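PDB 1K1A: B-cell lymphoma 3 protein from Homo sapiens, which regulates transcription of NF-kappa-B target genes, holding the p50 subunit back from the nucleus when cytoplasmic and acting as a transcriptional activator once nuclear. Local coordinates for residues N125-E130 and N160-M165; D108-N113 and I142-I147; T11-A16 and P23-L28. All coordinates share one frame; numbering follows the deposited sequence.

Contact 1 of 3, residues N125-E130 and N160-M165; sequences NTECQE and NNSLSM
E127 and M165 cross where the turn between two helices of one ankyrin repeat meets the same turn of the next. E127, just after helix 119-126, closes it in a Schellman motif with positive phi, and its side chain runs out extended along the second segment. Its CB and CG lie against M165 CG, 4.1 Å from E127 CB, while the carboxylate reaches S162, with E127 OE2 3.3 Å from S162 CB. An alanine here would lack CG and the carboxylate, and would probably leave a gap beside S162 CB and bare part of M165 CG.

M165 folds back on itself: bends at chi2 and chi3 (102°) lay the thioether against the turn, SD near E127 CA, and bring the methyl CE up to Q129. There M165 CE sits 3.3 Å from Q129 CG and 3.6 Å from E127 O. Q129 stays extended beyond CG and carries its amide toward S164, where Q129 NE2 comes 3.8 Å from S164 CB, a van der Waals approach.

The one hydrogen bond across the contact joins two asparagines whose side chains cross at about a right angle. N160 ND2 donates to N125 OD1 at 3.2 Å, the acceptor lying in the plane of the donor amide; at N125, the donor is tilted 29° from the carbonyl plane, and the two amides are turned 60° against each other. S162 is the N-cap of helix 163-171, its OG, anti to the backbone N, taking a weak bond from M165 N.

The contact therefore spans ANK 4 and ANK 5. N125 also leans on H156, and M165 on A157, both of helix 153-159, while L163, in the first turn of helix 163-171, and N161 before it touch helix 196-204.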
loop_
_atom_site.group_PDB
_atom_site.type_symbol
_atom_site.label_atom_id
_atom_site.label_comp_id
_atom_site.label_asym_id
_atom_site.label_seq_id
_atom_site.Cartn_x
_atom_site.Cartn_y
_atom_site.Cartn_z
ATOM N N ASN A 125 6.313 -1.984 -0.969
ATOM C CA ASN A 125 6.976 -2.455 -2.179
ATOM C C ASN A 125 7.663 -1.344 -2.981
ATOM O O ASN A 125 8.708 -1.573 -3.579
ATOM C CB ASN A 125 6.017 -3.268 -3.044
ATOM C CG ASN A 125 5.735 -4.642 -2.456
ATOM O OD1 ASN A 125 6.475 -5.118 -1.591
ATOM N ND2 ASN A 125 4.663 -5.284 -2.917
ATOM N N THR A 126 7.095 -0.139 -2.973
ATOM C CA THR A 126 7.753 0.992 -3.613
ATOM C C THR A 126 8.838 1.524 -2.685
ATOM O O THR A 126 9.694 2.299 -3.103
ATOM C CB THR A 126 6.769 2.138 -3.922
ATOM O OG1 THR A 126 6.368 2.769 -2.698
ATOM C CG2 THR A 126 5.471 1.621 -4.530
ATOM N N GLU A 127 8.773 1.120 -1.419
ATOM C CA GLU A 127 9.708 1.584 -0.393
ATOM C C GLU A 127 9.652 3.090 -0.173
ATOM O O GLU A 127 10.619 3.698 0.295
ATOM C CB GLU A 127 11.129 1.140 -0.714
ATOM C CG GLU A 127 11.253 -0.360 -0.908
ATOM C CD GLU A 127 12.577 -0.752 -1.498
ATOM O OE1 GLU A 127 13.162 0.075 -2.231
ATOM O OE2 GLU A 127 13.029 -1.881 -1.234
ATOM N N CYS A 128 8.519 3.693 -0.510
ATOM C CA CYS A 128 8.320 5.114 -0.268
ATOM C C CYS A 128 7.978 5.312 1.201
ATOM O O CYS A 128 6.899 4.932 1.661
ATOM C CB CYS A 128 7.209 5.660 -1.162
ATOM S SG CYS A 128 6.852 7.417 -0.912
ATOM N N GLN A 129 8.907 5.900 1.944
ATOM C CA GLN A 129 8.729 6.074 3.371
ATOM C C GLN A 129 7.564 6.998 3.704
ATOM O O GLN A 129 6.890 6.815 4.717
ATOM C CB GLN A 129 10.023 6.582 4.004
ATOM C CG GLN A 129 11.204 5.626 3.769
ATOM C CD GLN A 129 12.538 6.223 4.137
ATOM O OE1 GLN A 129 12.615 7.123 4.971
ATOM N NE2 GLN A 129 13.601 5.714 3.527
ATOM N N GLU A 130 7.321 7.973 2.835
ATOM C CA GLU A 130 6.290 8.982 3.087
ATOM C C GLU A 130 4.863 8.420 3.032
ATOM O O GLU A 130 4.024 8.749 3.873
ATOM C CB GLU A 130 6.445 10.155 2.116
ATOM C CG GLU A 130 7.709 10.982 2.319
ATOM C CD GLU A 130 8.984 10.242 1.934
ATOM O OE1 GLU A 130 8.984 9.505 0.926
ATOM O OE2 GLU A 130 9.995 10.399 2.645
ATOM N N ASN A 160 12.486 -8.049 0.187
ATOM C CA ASN A 160 12.973 -7.014 -0.729
ATOM C C ASN A 160 14.317 -6.446 -0.284
ATOM O O ASN A 160 14.848 -5.525 -0.912
ATOM C CB ASN A 160 11.970 -5.848 -0.825
ATOM C CG ASN A 160 10.605 -6.275 -1.354
ATOM O OD1 ASN A 160 10.461 -7.324 -1.983
ATOM N ND2 ASN A 160 9.592 -5.445 -1.102
ATOM N N ASN A 161 14.847 -6.967 0.820
ATOM C CA ASN A 161 16.100 -6.471 1.385
ATOM C C ASN A 161 16.119 -4.946 1.557
ATOM O O ASN A 161 17.033 -4.265 1.099
ATOM C CB ASN A 161 17.308 -6.944 0.561
ATOM C CG ASN A 161 18.631 -6.622 1.234
ATOM O OD1 ASN A 161 18.735 -6.645 2.459
ATOM N ND2 ASN A 161 19.649 -6.297 0.432
ATOM N N SER A 162 15.088 -4.417 2.213
ATOM C CA SER A 162 15.011 -2.989 2.483
ATOM C C SER A 162 15.097 -2.708 3.980
ATOM O O SER A 162 14.091 -2.768 4.697
ATOM C CB SER A 162 13.717 -2.389 1.936
ATOM O OG SER A 162 13.660 -1.000 2.254
ATOM N N LEU A 163 16.297 -2.396 4.441
ATOM C CA LEU A 163 16.517 -2.087 5.845
ATOM C C LEU A 163 15.692 -0.872 6.299
ATOM O O LEU A 163 15.234 -0.820 7.430
ATOM C CB LEU A 163 18.002 -1.846 6.109
ATOM C CG LEU A 163 18.381 -1.567 7.562
ATOM C CD1 LEU A 163 17.942 -2.716 8.473
ATOM C CD2 LEU A 163 19.879 -1.327 7.678
ATOM N N SER A 164 15.526 0.107 5.420
ATOM C CA SER A 164 14.708 1.269 5.757
ATOM C C SER A 164 13.268 0.855 6.098
ATOM O O SER A 164 12.737 1.238 7.145
ATOM C CB SER A 164 14.724 2.295 4.615
ATOM O OG SER A 164 16.021 2.861 4.477
ATOM N N MET A 165 12.636 0.077 5.222
ATOM C CA MET A 165 11.246 -0.347 5.459
ATOM C C MET A 165 11.123 -1.233 6.698
ATOM O O MET A 165 10.152 -1.135 7.448
ATOM C CB MET A 165 10.665 -1.073 4.240
ATOM C CG MET A 165 10.323 -0.179 3.066
ATOM S SD MET A 165 9.110 1.129 3.472
ATOM C CE MET A 165 10.155 2.502 3.618
#

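Contact 2 of 3, residues D108-N113 and I142-I147; sequences DLEARN and IDAVDI
R112 reaches across to the backbone of V145, and with A144 these residues bury most of the surface in this small contact. The arginine chain, bent at chi2 (-60°), turns back along its own segment before crossing. R112 NE makes a weak bond to E110 O, 3.0 Å away, which helps set where the guanidinium lies. From there R112 NH1 approaches V145 O obliquely at 3.2 Å, a weak hydrogen bond with an N-H...O angle of only 123°. A firmer link runs through a water at the edge of the guanidinium, in its plane: the water accepts from R112 NH1 at 2.7 Å and from I147 N at 2.9 Å, bridging the two segments.

A144 points its methyl at the first segment. A144 CB lies 3.7 Å from E110 OE2, with R112 NH2 a little farther off at 4.3 Å, so the small side chain sits beside two polar ends. The other carboxylate oxygen of E110, OE1, is held by the backbone N of D141. V145 takes part through its carbonyl, its side chain pointing away.

The first segment is shaped by a type I beta turn from D108 to A111 and an Asx turn, in which D108 OD1 accepts from E110 N. Both segments belong to the long loops that join one ankyrin repeat to the next, set side by side like neighbouring hairpin-like fingers of an ankyrin stack, though neither is regular strand here.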
loop_
_atom_site.group_PDB
_atom_site.type_symbol
_atom_site.label_atom_id
_atom_site.label_comp_id
_atom_site.label_asym_id
_atom_site.label_seq_id
_atom_site.Cartn_x
_atom_site.Cartn_y
_atom_site.Cartn_z
ATOM N N ASP A 108 -11.848 2.772 3.136
ATOM C CA ASP A 108 -11.364 1.629 3.918
ATOM C C ASP A 108 -9.961 1.273 3.474
ATOM O O ASP A 108 -9.758 0.820 2.348
ATOM C CB ASP A 108 -12.290 0.426 3.703
ATOM C CG ASP A 108 -12.091 -0.674 4.743
ATOM O OD1 ASP A 108 -11.007 -0.745 5.387
ATOM O OD2 ASP A 108 -12.980 -1.519 4.982
ATOM N N LEU A 109 -8.985 1.470 4.350
ATOM C CA LEU A 109 -7.592 1.195 3.971
ATOM C C LEU A 109 -7.265 -0.287 3.947
ATOM O O LEU A 109 -6.157 -0.686 3.567
ATOM C CB LEU A 109 -6.613 1.954 4.872
ATOM C CG LEU A 109 -6.638 3.486 4.739
ATOM C CD1 LEU A 109 -5.794 4.141 5.832
ATOM C CD2 LEU A 109 -6.181 3.945 3.355
ATOM N N GLU A 110 -8.221 -1.116 4.335
ATOM C CA GLU A 110 -7.994 -2.562 4.284
ATOM C C GLU A 110 -8.435 -3.156 2.945
ATOM O O GLU A 110 -8.369 -4.369 2.739
ATOM C CB GLU A 110 -8.679 -3.258 5.456
ATOM C CG GLU A 110 -8.055 -2.906 6.799
ATOM C CD GLU A 110 -6.559 -2.659 6.699
ATOM O OE1 GLU A 110 -6.111 -1.568 7.111
ATOM O OE2 GLU A 110 -5.823 -3.549 6.216
ATOM N N ALA A 111 -8.846 -2.287 2.023
ATOM C CA ALA A 111 -9.243 -2.720 0.677
ATOM C C ALA A 111 -8.172 -3.588 0.004
ATOM O O ALA A 111 -6.984 -3.265 0.041
ATOM C CB ALA A 111 -9.562 -1.500 -0.203
ATOM N N ARG A 112 -8.599 -4.672 -0.636
ATOM C CA ARG A 112 -7.669 -5.570 -1.328
ATOM C C ARG A 112 -7.868 -5.479 -2.842
ATOM O O ARG A 112 -8.996 -5.606 -3.322
ATOM C CB ARG A 112 -7.865 -7.027 -0.872
ATOM C CG ARG A 112 -7.966 -7.227 0.666
ATOM C CD ARG A 112 -6.737 -6.774 1.428
ATOM N NE ARG A 112 -6.876 -6.909 2.889
ATOM C CZ ARG A 112 -6.689 -8.047 3.552
ATOM N NH1 ARG A 112 -6.394 -9.159 2.892
ATOM N NH2 ARG A 112 -6.816 -8.080 4.876
ATOM N N ASN A 113 -6.786 -5.246 -3.594
ATOM C CA ASN A 113 -6.898 -5.239 -5.056
ATOM C C ASN A 113 -7.014 -6.665 -5.572
ATOM O O ASN A 113 -6.942 -7.617 -4.788
ATOM C CB ASN A 113 -5.754 -4.452 -5.743
ATOM C CG ASN A 113 -4.368 -5.067 -5.498
ATOM O OD1 ASN A 113 -4.241 -6.227 -5.115
ATOM N ND2 ASN A 113 -3.326 -4.280 -5.739
ATOM N N ILE A 142 -1.117 -2.689 10.094
ATOM C CA ILE A 142 0.293 -2.957 9.813
ATOM C C ILE A 142 0.621 -4.443 9.657
ATOM O O ILE A 142 1.663 -4.795 9.094
ATOM C CB ILE A 142 1.187 -2.329 10.899
ATOM C CG1 ILE A 142 2.650 -2.340 10.448
ATOM C CG2 ILE A 142 1.003 -3.064 12.235
ATOM C CD1 ILE A 142 3.548 -1.439 11.249
ATOM N N ASP A 143 -0.266 -5.310 10.139
ATOM C CA ASP A 143 -0.033 -6.755 10.074
ATOM C C ASP A 143 -0.929 -7.444 9.037
ATOM O O ASP A 143 -0.958 -8.676 8.958
ATOM C CB ASP A 143 -0.271 -7.411 11.440
ATOM C CG ASP A 143 0.733 -6.960 12.507
ATOM O OD1 ASP A 143 1.961 -6.957 12.246
ATOM O OD2 ASP A 143 0.378 -6.621 13.656
ATOM N N ALA A 144 -1.662 -6.668 8.252
ATOM C CA ALA A 144 -2.552 -7.261 7.245
ATOM C C ALA A 144 -1.837 -8.261 6.323
ATOM O O ALA A 144 -0.748 -7.978 5.814
ATOM C CB ALA A 144 -3.223 -6.180 6.426
ATOM N N VAL A 145 -2.451 -9.429 6.116
ATOM C CA VAL A 145 -1.891 -10.443 5.226
ATOM C C VAL A 145 -2.756 -10.620 3.982
ATOM O O VAL A 145 -3.957 -10.889 4.070
ATOM C CB VAL A 145 -1.712 -11.831 5.914
ATOM C CG1 VAL A 145 -1.010 -11.690 7.272
ATOM C CG2 VAL A 145 -3.042 -12.532 6.074
ATOM N N ASP A 146 -2.143 -10.410 2.831
ATOM C CA ASP A 146 -2.818 -10.641 1.553
ATOM C C ASP A 146 -2.998 -12.148 1.297
ATOM O O ASP A 146 -2.170 -12.962 1.707
ATOM C CB ASP A 146 -2.040 -9.985 0.421
ATOM C CG ASP A 146 -0.651 -10.543 0.280
ATOM O OD1 ASP A 146 0.200 -10.243 1.134
ATOM O OD2 ASP A 146 -0.319 -11.310 -0.653
ATOM N N ILE A 147 -4.076 -12.512 0.614
ATOM C CA ILE A 147 -4.420 -13.916 0.445
ATOM C C ILE A 147 -3.402 -14.740 -0.374
ATOM O O ILE A 147 -3.171 -15.905 -0.062
ATOM C CB ILE A 147 -5.858 -14.056 -0.116
ATOM C CG1 ILE A 147 -6.119 -15.477 -0.625
ATOM C CD1 ILE A 147 -7.018 -16.316 0.275
HETATM O O HOH W 1 -5.946 -10.332 0.466
#

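Contact 3 of 3, residues T11-A16 and P23-L28; sequences TPLHIA and PAVHRL
L28 reaches from helix 22-34 into helix 12-18, the two helices of the first ankyrin repeat, and its side chain can be followed outward atom by atom. L28 CB lies against the branch of L13, 3.9 Å from L13 CD1. At CG the chain turns away from the carbonyl carbon, beside the backbone N (chi1 -75°), and chi2 of 171° carries CD1 straight on into the facing helix. This methyl meets three residues: L28 CD1 sits 3.6 Å from P12 O, close to L13 CA, and 3.9 Å from A16 CB, covering one turn of the opposing backbone. P12 CB also touches it, more loosely.

L13 comes the other way, the two leucines sliding past each other in opposite directions. With its CG anti to the backbone N and its chain bent at chi2, L13 CD1 comes to V25 CG1 at 4.2 Å as well as to L28.

At A16, one turn on, the backbones come nearest. A16 CA is 5.7 Å from V25 CA, and the methyl, A16 CB, touches V25 CG2 at 3.8 Å and A24 CB at 4.1 Å. The short segments run nearly antiparallel, at 156°, with axes 9.1 Å apart, a spacing consistent with the small A16 and A24 facing each other.

Beyond the pair, L13 reaches P49 of helix 49-55 and V25 reaches L64 of helix 59-67, so the second repeat continues the packing. No hydrogen bond or salt bridge crosses between the segments; the two helices are held here by the fit of methyl groups and by burial of apolar surface, with P12 O already engaged by A16 N within its own helix.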
loop_
_atom_site.group_PDB
_atom_site.type_symbol
_atom_site.label_atom_id
_atom_site.label_comp_id
_atom_site.label_asym_id
_atom_site.label_seq_id
_atom_site.Cartn_x
_atom_site.Cartn_y
_atom_site.Cartn_z
ATOM N N THR A 11 -15.683 11.418 -23.096
ATOM C CA THR A 11 -15.384 11.550 -21.678
ATOM C C THR A 11 -14.749 12.905 -21.398
ATOM O O THR A 11 -13.541 13.012 -21.204
ATOM C CB THR A 11 -14.416 10.449 -21.235
ATOM O OG1 THR A 11 -13.448 10.225 -22.250
ATOM C CG2 THR A 11 -15.112 9.115 -20.964
ATOM N N PRO A 12 -15.580 13.940 -21.379
ATOM C CA PRO A 12 -15.110 15.317 -21.198
ATOM C C PRO A 12 -14.470 15.545 -19.835
ATOM O O PRO A 12 -13.475 16.275 -19.741
ATOM C CB PRO A 12 -16.394 16.136 -21.331
ATOM C CG PRO A 12 -17.473 15.173 -20.957
ATOM C CD PRO A 12 -17.041 13.873 -21.560
ATOM N N LEU A 13 -15.015 14.925 -18.793
ATOM C CA LEU A 13 -14.465 15.101 -17.458
ATOM C C LEU A 13 -13.120 14.397 -17.355
ATOM O O LEU A 13 -12.188 14.909 -16.737
ATOM C CB LEU A 13 -15.439 14.582 -16.397
ATOM C CG LEU A 13 -15.115 14.897 -14.936
ATOM C CD1 LEU A 13 -14.790 16.372 -14.731
ATOM C CD2 LEU A 13 -16.284 14.471 -14.030
ATOM N N HIS A 14 -13.015 13.222 -17.964
ATOM C CA HIS A 14 -11.749 12.502 -17.973
ATOM C C HIS A 14 -10.683 13.371 -18.622
ATOM O O HIS A 14 -9.582 13.503 -18.101
ATOM C CB HIS A 14 -11.874 11.175 -18.725
ATOM C CG HIS A 14 -12.771 10.184 -18.048
ATOM N ND1 HIS A 14 -12.291 9.075 -17.384
ATOM C CD2 HIS A 14 -14.119 10.133 -17.939
ATOM C CE1 HIS A 14 -13.302 8.388 -16.886
ATOM N NE2 HIS A 14 -14.424 9.001 -17.217
ATOM N N ILE A 15 -11.028 13.965 -19.759
ATOM C CA ILE A 15 -10.105 14.829 -20.500
ATOM C C ILE A 15 -9.666 16.047 -19.690
ATOM O O ILE A 15 -8.477 16.363 -19.630
ATOM C CB ILE A 15 -10.756 15.298 -21.811
ATOM C CG1 ILE A 15 -11.141 14.109 -22.689
ATOM C CG2 ILE A 15 -9.848 16.281 -22.537
ATOM C CD1 ILE A 15 -9.989 13.234 -23.098
ATOM N N ALA A 16 -10.628 16.728 -19.072
ATOM C CA ALA A 16 -10.339 17.904 -18.258
ATOM C C ALA A 16 -9.332 17.574 -17.157
ATOM O O ALA A 16 -8.473 18.392 -16.822
ATOM C CB ALA A 16 -11.627 18.475 -17.650
ATOM N N PRO A 23 -10.339 24.594 -13.524
ATOM C CA PRO A 23 -11.556 25.363 -13.817
ATOM C C PRO A 23 -12.562 24.573 -14.662
ATOM O O PRO A 23 -13.761 24.626 -14.372
ATOM C CB PRO A 23 -11.027 26.575 -14.601
ATOM C CG PRO A 23 -9.622 26.732 -14.144
ATOM C CD PRO A 23 -9.118 25.322 -13.901
ATOM N N ALA A 24 -12.091 23.855 -15.683
ATOM C CA ALA A 24 -12.989 23.053 -16.520
ATOM C C ALA A 24 -13.608 21.912 -15.712
ATOM O O ALA A 24 -14.796 21.591 -15.868
ATOM C CB ALA A 24 -12.264 22.516 -17.752
ATOM N N VAL A 25 -12.806 21.320 -14.834
ATOM C CA VAL A 25 -13.288 20.241 -13.976
ATOM C C VAL A 25 -14.433 20.739 -13.111
ATOM O O VAL A 25 -15.481 20.096 -13.020
ATOM C CB VAL A 25 -12.170 19.704 -13.077
ATOM C CG1 VAL A 25 -12.737 18.769 -11.996
ATOM C CG2 VAL A 25 -11.128 18.990 -13.924
ATOM N N HIS A 26 -14.231 21.891 -12.483
ATOM C CA HIS A 26 -15.251 22.489 -11.641
ATOM C C HIS A 26 -16.539 22.714 -12.438
ATOM O O HIS A 26 -17.631 22.337 -12.005
ATOM C CB HIS A 26 -14.744 23.813 -11.070
ATOM C CG HIS A 26 -15.462 24.259 -9.836
ATOM N ND1 HIS A 26 -15.026 23.943 -8.566
ATOM C CD2 HIS A 26 -16.571 25.021 -9.674
ATOM C CE1 HIS A 26 -15.845 24.476 -7.676
ATOM N NE2 HIS A 26 -16.790 25.139 -8.322
ATOM N N ARG A 27 -16.407 23.330 -13.605
ATOM C CA ARG A 27 -17.568 23.596 -14.450
ATOM C C ARG A 27 -18.327 22.308 -14.776
ATOM O O ARG A 27 -19.558 22.241 -14.642
ATOM C CB ARG A 27 -17.132 24.304 -15.734
ATOM C CG ARG A 27 -18.114 24.181 -16.896
ATOM C CD ARG A 27 -17.773 25.089 -18.091
ATOM N NE ARG A 27 -17.001 24.444 -19.163
ATOM C CZ ARG A 27 -16.101 23.469 -19.002
ATOM N NH1 ARG A 27 -15.466 22.981 -20.059
ATOM N NH2 ARG A 27 -15.835 22.980 -17.799
ATOM N N LEU A 28 -17.585 21.284 -15.181
ATOM C CA LEU A 28 -18.160 19.989 -15.530
ATOM C C LEU A 28 -18.793 19.263 -14.333
ATOM O O LEU A 28 -19.811 18.576 -14.476
ATOM C CB LEU A 28 -17.096 19.099 -16.170
ATOM C CG LEU A 28 -16.731 19.447 -17.609
ATOM C CD1 LEU A 28 -15.514 18.651 -18.048
ATOM C CD2 LEU A 28 -17.908 19.166 -18.525
#

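Overall arrangement
From the N terminus, contact 3 comes first: it closes the short helix-turn-helix of ANK 1, with only six residues between its segments. The chain then runs on through ANK 2 and ANK 3 before 108-113 opens contact 2; 125-130 opens contact 1, 142-147 closes contact 2, and 160-165 closes contact 1, so these two cross. Each spans roughly one repeat length, contact 2 joining neighbouring loop fingers and contact 1 neighbouring helical turns, their centres about 17 Å apart without touching. Contact 3 lies about 36 Å from contact 1 and 33 Å from contact 2, centre to centre, building a repeat from within while the others join successive repeats.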